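Side-chain contacts in porin (Rhodobacter blasticus, PDB 3PRN), which forms trimeric outer-membrane channels that let small hydrophilic solutes, up to about 0.6 kDa, diffuse passively across the outer membrane: residues L51-D56 with A62-N67; A116-Y121 with G125-Y130. The protein carries 1 engineered substitution. All blocks are in the same frame, centred on the assembly; numbering follows the deposited sequence.

Overall arrangement
Interaction 1 and interaction 2 follow one another along the chain and lie on the same side of its centre, with their own centres about 13 Å apart. Interaction 1 sets strand 46-56 of the 16-stranded antiparallel barrel against the loop that leads on to strand 70-75; interaction 2 joins two parts of the loop region between helix 88-91 and strand 131-138. They meet directly: Asp56 forms a salt bridge with Lys120, and Asn67 probably donates a hydrogen bond from its side chain to the backbone carbonyl of Asn118. Residues 116-121 are thereby tied to strand 46-56 and to the loop that follows it. Both interactions also touch the third subunit, linking this region to the trimer interface.

Interaction 1 of 2, residues L51-D56 with A62-N67; sequences LRMQWD and AGTAGN. With C8E ((hydroxyethyloxy)tri(ethyloxy)octane), chain C.
Met53 and Gly66 face each other with CA atoms 4.5 Å apart where 62-67, an irregular loop, doubles back along residues 51-56 of strand 46-56, the two directions differing by 149°. The polar grip lies at Asn67. Its CG sits between the backbone N and the carbonyl carbon (chi1 63°), which folds the amide back so that OD1 takes the N-H of Arg52 at 2.9 Å in an almost straight bond, the donor lying well above the carbonyl plane. Asn67 N in turn donates to Arg52 O at 3.1 Å. An asparagine suits the place because its amide offers both polarities: ND2 is taken up by Tyr117 OH and probably by Asn118 O. The Arg52 guanidinium leads away to Asn34 and Ser119. Gly66 brings its CA within 3.2 Å of Arg52 O, a CH...O contact, and a side chain there would run into Leu51 CD2. Leu51 slides past Asn67, its CD1 3.2 Å from Asn67 O. Farther along, two waters bridge the backbones of Gln54 and Ala65: one touches Gln54 O and accepts from Ala65 N, the other accepts from Gln54 N and touches Ala65 O. Thr64 crosses Trp55 at about a right angle, OG1 3.3 Å from Trp55 CB, while Gly63 O lies at the indole edge. Pointing away from the loop, Gln54 NE2 donates to the syn lone pair of Asp56 OD2 at 3.0 Å, nearly within the amide plane, and Gln54 OE1 receives Arg32. Thr64 OG1 bonds to Asn67 O of the second subunit, and Asn67 O to Thr64 of the third, while Met53 packs on Met53 of both. This cyclic exchange belongs to the threefold interface of a trimeric porin, where the loop after the third strand reaches over to a neighbour.

Interaction 2 of 2, residues A116-Y121 with G125-Y130; sequences AYNSKY and GALDNY. With C8E ((hydroxyethyloxy)tri(ethyloxy)octane), chain B.
Asn118 points its side chain into the angle between Leu127 and Tyr130, which approach it from the opposite direction. Its CG lies 3.7 Å from Leu127 CD1, and the amide end stands over one face of the Tyr130 ring, displaced toward the rim, with the amide and ring planes 64° apart. Leu127 supplies a compact apolar flank to the short amide, while Tyr130 gives it a flat surface. CG of Tyr130 is anti to the backbone N (chi1 168°), which extends the ring toward 116-121; there its OH shares a water with Ala116 N, at 3.2 Å from Tyr130 OH and 3.1 Å from Ala116 N. Two overlapping type I turns, Gly125 to Asp128 and Leu127 to Tyr130, hold these two side chains in place, each closed by a backbone bond: Asp128 N to Gly125 O, and Tyr130 N to Leu127 O. Tyr130 also meets Phe115 edge-to-face. Asn118 is fixed from its backbone, N to Asn84 and O probably to Asn67, and Lys120 is drawn to Asp56 and Asp59. Tyr121 turns away from the turns and lays one ring face against a detergent chain, its CG 3.7 Å from C4 of the C8E molecule; its OH lies 2.9 Å from ether oxygen O18, at best a weak hydrogen bond, since another acceptor competes for the proton. Tyr121 also packs on Gly63 of the third subunit. With an alanine here, the detergent would probably lose its aromatic surface and a possible polar partner at O18, and Gly63 of the third subunit a packing partner. Leu127 likewise packs on Ala62 of that subunit. By position, this long connection between the fifth and sixth strands matches the porin loop L3, which folds into the barrel and narrows the channel.

Interaction 1 of 2, residues L51-D56 with A62-N67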
# COMPACT_ATOMS: atom_id res chain seq x y z
N LEU A 51 -5.21 2.34 9.00
CA LEU A 51 -3.89 2.25 8.40
C LEU A 51 -3.66 3.61 7.67
O LEU A 51 -4.63 4.14 7.07
CB LEU A 51 -3.80 1.10 7.43
CG LEU A 51 -2.43 0.75 6.88
CD1 LEU A 51 -1.53 0.17 7.96
CD2 LEU A 51 -2.54 -0.24 5.73
N ARG A 52 -2.44 4.12 7.64
CA ARG A 52 -2.12 5.32 6.88
C ARG A 52 -1.03 5.05 5.83
O ARG A 52 -0.05 4.30 6.08
CB ARG A 52 -1.60 6.43 7.82
CG ARG A 52 -1.18 7.74 7.17
CD ARG A 52 -1.04 8.86 8.21
NE ARG A 52 -2.42 9.18 8.77
CZ ARG A 52 -2.58 10.05 9.77
NH1 ARG A 52 -1.50 10.69 10.32
NH2 ARG A 52 -3.78 10.37 10.22
N MET A 53 -1.15 5.64 4.65
CA MET A 53 -0.15 5.60 3.59
C MET A 53 0.15 7.09 3.31
O MET A 53 -0.71 7.86 2.93
CB MET A 53 -0.64 4.94 2.28
CG MET A 53 -0.85 3.42 2.56
SD MET A 53 -1.51 2.66 0.99
CE MET A 53 0.06 2.49 0.15
N GLN A 54 1.36 7.53 3.73
CA GLN A 54 1.73 8.91 3.54
C GLN A 54 3.07 9.02 2.81
O GLN A 54 3.99 8.30 3.19
CB GLN A 54 1.87 9.62 4.88
CG GLN A 54 2.17 11.13 4.77
CD GLN A 54 2.17 11.73 6.17
OE1 GLN A 54 1.09 11.65 6.82
NE2 GLN A 54 3.28 12.29 6.63
N TRP A 55 3.10 9.90 1.82
CA TRP A 55 4.32 10.17 1.08
C TRP A 55 4.66 11.67 1.29
O TRP A 55 3.76 12.54 1.24
CB TRP A 55 4.09 9.89 -0.44
CG TRP A 55 5.31 10.29 -1.25
CD1 TRP A 55 6.42 9.53 -1.50
CD2 TRP A 55 5.53 11.55 -1.90
NE1 TRP A 55 7.30 10.23 -2.27
CE2 TRP A 55 6.80 11.48 -2.53
CE3 TRP A 55 4.81 12.75 -1.97
CZ2 TRP A 55 7.36 12.57 -3.22
CZ3 TRP A 55 5.34 13.82 -2.68
CH2 TRP A 55 6.64 13.72 -3.30
N ASP A 56 5.92 11.95 1.49
CA ASP A 56 6.46 13.30 1.54
C ASP A 56 7.61 13.46 0.55
O ASP A 56 8.36 12.53 0.29
CB ASP A 56 6.98 13.63 2.97
CG ASP A 56 5.79 13.80 3.95
OD1 ASP A 56 5.31 14.93 4.08
OD2 ASP A 56 5.40 12.81 4.60
N ALA A 62 11.61 6.91 -3.11
CA ALA A 62 10.57 7.45 -3.98
C ALA A 62 9.37 6.48 -3.97
O ALA A 62 8.74 6.19 -4.98
CB ALA A 62 11.13 7.76 -5.37
N GLY A 63 9.01 5.98 -2.78
CA GLY A 63 7.92 5.03 -2.62
C GLY A 63 7.05 5.33 -1.39
O GLY A 63 7.39 6.20 -0.58
N THR A 64 5.94 4.62 -1.32
CA THR A 64 5.01 4.85 -0.20
C THR A 64 4.59 3.48 0.35
O THR A 64 4.29 2.57 -0.48
CB THR A 64 3.73 5.54 -0.75
OG1 THR A 64 4.13 6.71 -1.49
CG2 THR A 64 2.76 6.03 0.36
N ALA A 65 4.45 3.41 1.64
CA ALA A 65 4.04 2.18 2.30
C ALA A 65 3.04 2.53 3.43
O ALA A 65 2.78 3.70 3.62
CB ALA A 65 5.25 1.45 2.89
N GLY A 66 2.48 1.47 4.00
CA GLY A 66 1.54 1.70 5.11
C GLY A 66 2.41 1.75 6.41
O GLY A 66 3.57 1.29 6.44
N ASN A 67 1.80 2.29 7.45
CA ASN A 67 2.41 2.37 8.78
C ASN A 67 1.96 1.15 9.62
O ASN A 67 1.44 0.16 9.05
CB ASN A 67 2.10 3.70 9.46
CG ASN A 67 0.65 3.93 9.75
OD1 ASN A 67 -0.20 3.18 9.24
ND2 ASN A 67 0.29 4.94 10.52
C1 C8E C . 8.81 2.70 0.91
C2 C8E C . 8.26 1.80 -0.09
C3 C8E C . 8.89 0.48 -0.05
C4 C8E C . 9.92 0.51 -1.08
C5 C8E C . 11.18 0.20 -0.34
C6 C8E C . 11.73 -1.03 -0.79
C7 C8E C . 13.11 -0.83 -0.45
C8 C8E C . 13.87 -2.07 -0.67
O9 C8E C . 15.27 -1.97 -0.99
C10 C8E C . 16.14 -1.76 0.11
C11 C8E C . 17.54 -1.73 -0.43
O12 C8E C . 17.89 -2.93 -1.19
C13 C8E C . 17.74 -2.93 -2.65
C14 C8E C . 16.64 -3.76 -3.39
O15 C8E C . 16.68 -4.44 -4.69
C16 C8E C . 15.92 -3.75 -5.71
C17 C8E C . 14.39 -3.70 -5.59
O18 C8E C . 13.43 -3.23 -6.52
C19 C8E C . 13.40 -3.69 -7.89
C20 C8E C . 11.98 -4.31 -8.40
O21 C8E C . 12.18 -5.68 -8.78
O HOH W 1 5.43 5.71 3.30
O HOH W 2 2.53 5.84 5.72

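Interaction 2 of 2, residues A116-Y121 with G125-Y130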
# COMPACT_ATOMS: atom_id res chain seq x y z
N ALA A 116 4.09 9.99 19.69
CA ALA A 116 2.82 10.45 19.07
C ALA A 116 2.47 9.41 18.01
O ALA A 116 3.36 8.62 17.62
CB ALA A 116 3.03 11.83 18.45
N TYR A 117 1.27 9.48 17.45
CA TYR A 117 0.95 8.54 16.36
C TYR A 117 2.03 8.52 15.27
O TYR A 117 2.42 9.57 14.78
CB TYR A 117 -0.36 9.03 15.71
CG TYR A 117 -0.90 8.14 14.61
CD1 TYR A 117 -1.45 6.91 14.89
CD2 TYR A 117 -0.82 8.56 13.29
CE1 TYR A 117 -1.96 6.09 13.86
CE2 TYR A 117 -1.34 7.76 12.25
CZ TYR A 117 -1.90 6.55 12.54
OH TYR A 117 -2.39 5.75 11.51
N ASN A 118 2.46 7.33 14.85
CA ASN A 118 3.55 7.28 13.84
C ASN A 118 2.93 7.18 12.46
O ASN A 118 2.28 6.14 12.15
CB ASN A 118 4.44 6.05 14.11
CG ASN A 118 5.07 6.17 15.51
OD1 ASN A 118 5.70 7.18 15.80
ND2 ASN A 118 4.93 5.14 16.32
N SER A 119 3.11 8.20 11.65
CA SER A 119 2.47 8.21 10.34
C SER A 119 3.09 7.28 9.32
O SER A 119 2.37 6.98 8.34
CB SER A 119 2.42 9.62 9.73
OG SER A 119 1.47 10.42 10.40
N LYS A 120 4.32 6.85 9.51
CA LYS A 120 5.03 6.06 8.54
C LYS A 120 5.80 4.90 9.17
O LYS A 120 5.89 4.89 10.40
CB LYS A 120 6.13 6.96 7.91
CG LYS A 120 5.46 8.05 7.06
CD LYS A 120 6.57 8.81 6.32
CE LYS A 120 5.96 9.88 5.46
NZ LYS A 120 6.98 10.76 4.83
N TYR A 121 6.37 4.05 8.35
CA TYR A 121 7.20 2.95 8.80
C TYR A 121 8.50 3.57 9.37
O TYR A 121 8.76 4.77 9.16
CB TYR A 121 7.50 2.02 7.62
CG TYR A 121 8.51 2.62 6.63
CD1 TYR A 121 9.89 2.48 6.80
CD2 TYR A 121 8.06 3.32 5.54
CE1 TYR A 121 10.80 2.99 5.88
CE2 TYR A 121 8.94 3.87 4.61
CZ TYR A 121 10.30 3.69 4.78
OH TYR A 121 11.16 4.27 3.85
N GLY A 125 14.07 0.12 12.62
CA GLY A 125 13.73 -1.10 13.39
C GLY A 125 13.32 -0.72 14.80
O GLY A 125 12.82 -1.55 15.58
N ALA A 126 13.46 0.55 15.19
CA ALA A 126 13.12 0.96 16.53
C ALA A 126 11.65 0.79 16.90
O ALA A 126 11.39 0.57 18.09
CB ALA A 126 13.44 2.44 16.79
N LEU A 127 10.73 0.91 15.95
CA LEU A 127 9.31 0.79 16.33
C LEU A 127 8.77 -0.63 16.17
O LEU A 127 7.53 -0.76 16.29
CB LEU A 127 8.50 1.72 15.45
CG LEU A 127 8.78 3.22 15.57
CD1 LEU A 127 7.89 3.98 14.60
CD2 LEU A 127 8.57 3.71 17.01
N ASP A 128 9.55 -1.66 15.89
CA ASP A 128 8.99 -2.97 15.55
C ASP A 128 8.10 -3.63 16.60
O ASP A 128 7.13 -4.31 16.26
CB ASP A 128 10.12 -3.99 15.21
CG ASP A 128 10.86 -3.68 13.92
OD1 ASP A 128 10.67 -2.64 13.23
OD2 ASP A 128 11.72 -4.50 13.52
N ASN A 129 8.38 -3.43 17.89
CA ASN A 129 7.57 -4.01 18.95
C ASN A 129 6.92 -2.93 19.80
O ASN A 129 6.55 -3.17 20.95
CB ASN A 129 8.46 -4.93 19.81
CG ASN A 129 8.76 -6.20 19.00
OD1 ASN A 129 7.85 -7.01 18.78
ND2 ASN A 129 9.96 -6.39 18.50
N TYR A 130 6.81 -1.73 19.20
CA TYR A 130 6.20 -0.61 19.89
C TYR A 130 4.69 -0.85 19.97
O TYR A 130 4.00 -1.19 19.01
CB TYR A 130 6.57 0.64 19.12
CG TYR A 130 5.87 1.93 19.42
CD1 TYR A 130 4.54 2.16 19.10
CD2 TYR A 130 6.61 2.98 19.94
CE1 TYR A 130 3.95 3.39 19.31
CE2 TYR A 130 6.03 4.22 20.17
CZ TYR A 130 4.71 4.43 19.83
OH TYR A 130 4.20 5.68 20.03
C1 C8E B . 7.19 -3.03 5.00
C2 C8E B . 6.94 -1.67 4.53
C3 C8E B . 8.02 -1.17 3.68
C4 C8E B . 8.88 -0.39 4.57
C5 C8E B . 10.22 -1.04 4.44
C6 C8E B . 11.15 -0.14 3.85
C7 C8E B . 12.37 -0.68 4.37
C8 C8E B . 13.53 -0.01 3.75
O9 C8E B . 14.76 0.07 4.50
C10 C8E B . 15.57 -1.10 4.46
C11 C8E B . 16.81 -0.79 5.26
O12 C8E B . 17.52 0.39 4.78
C13 C8E B . 17.27 1.70 5.41
C14 C8E B . 16.51 2.85 4.68
O15 C8E B . 16.70 4.31 4.75
C16 C8E B . 15.65 4.97 5.49
C17 C8E B . 14.23 5.01 4.91
O18 C8E B . 13.10 5.73 5.37
C19 C8E B . 13.14 7.15 5.63
C20 C8E B . 12.02 8.04 4.84
O21 C8E B . 12.69 8.98 3.99
O HOH W 3 5.99 7.85 18.61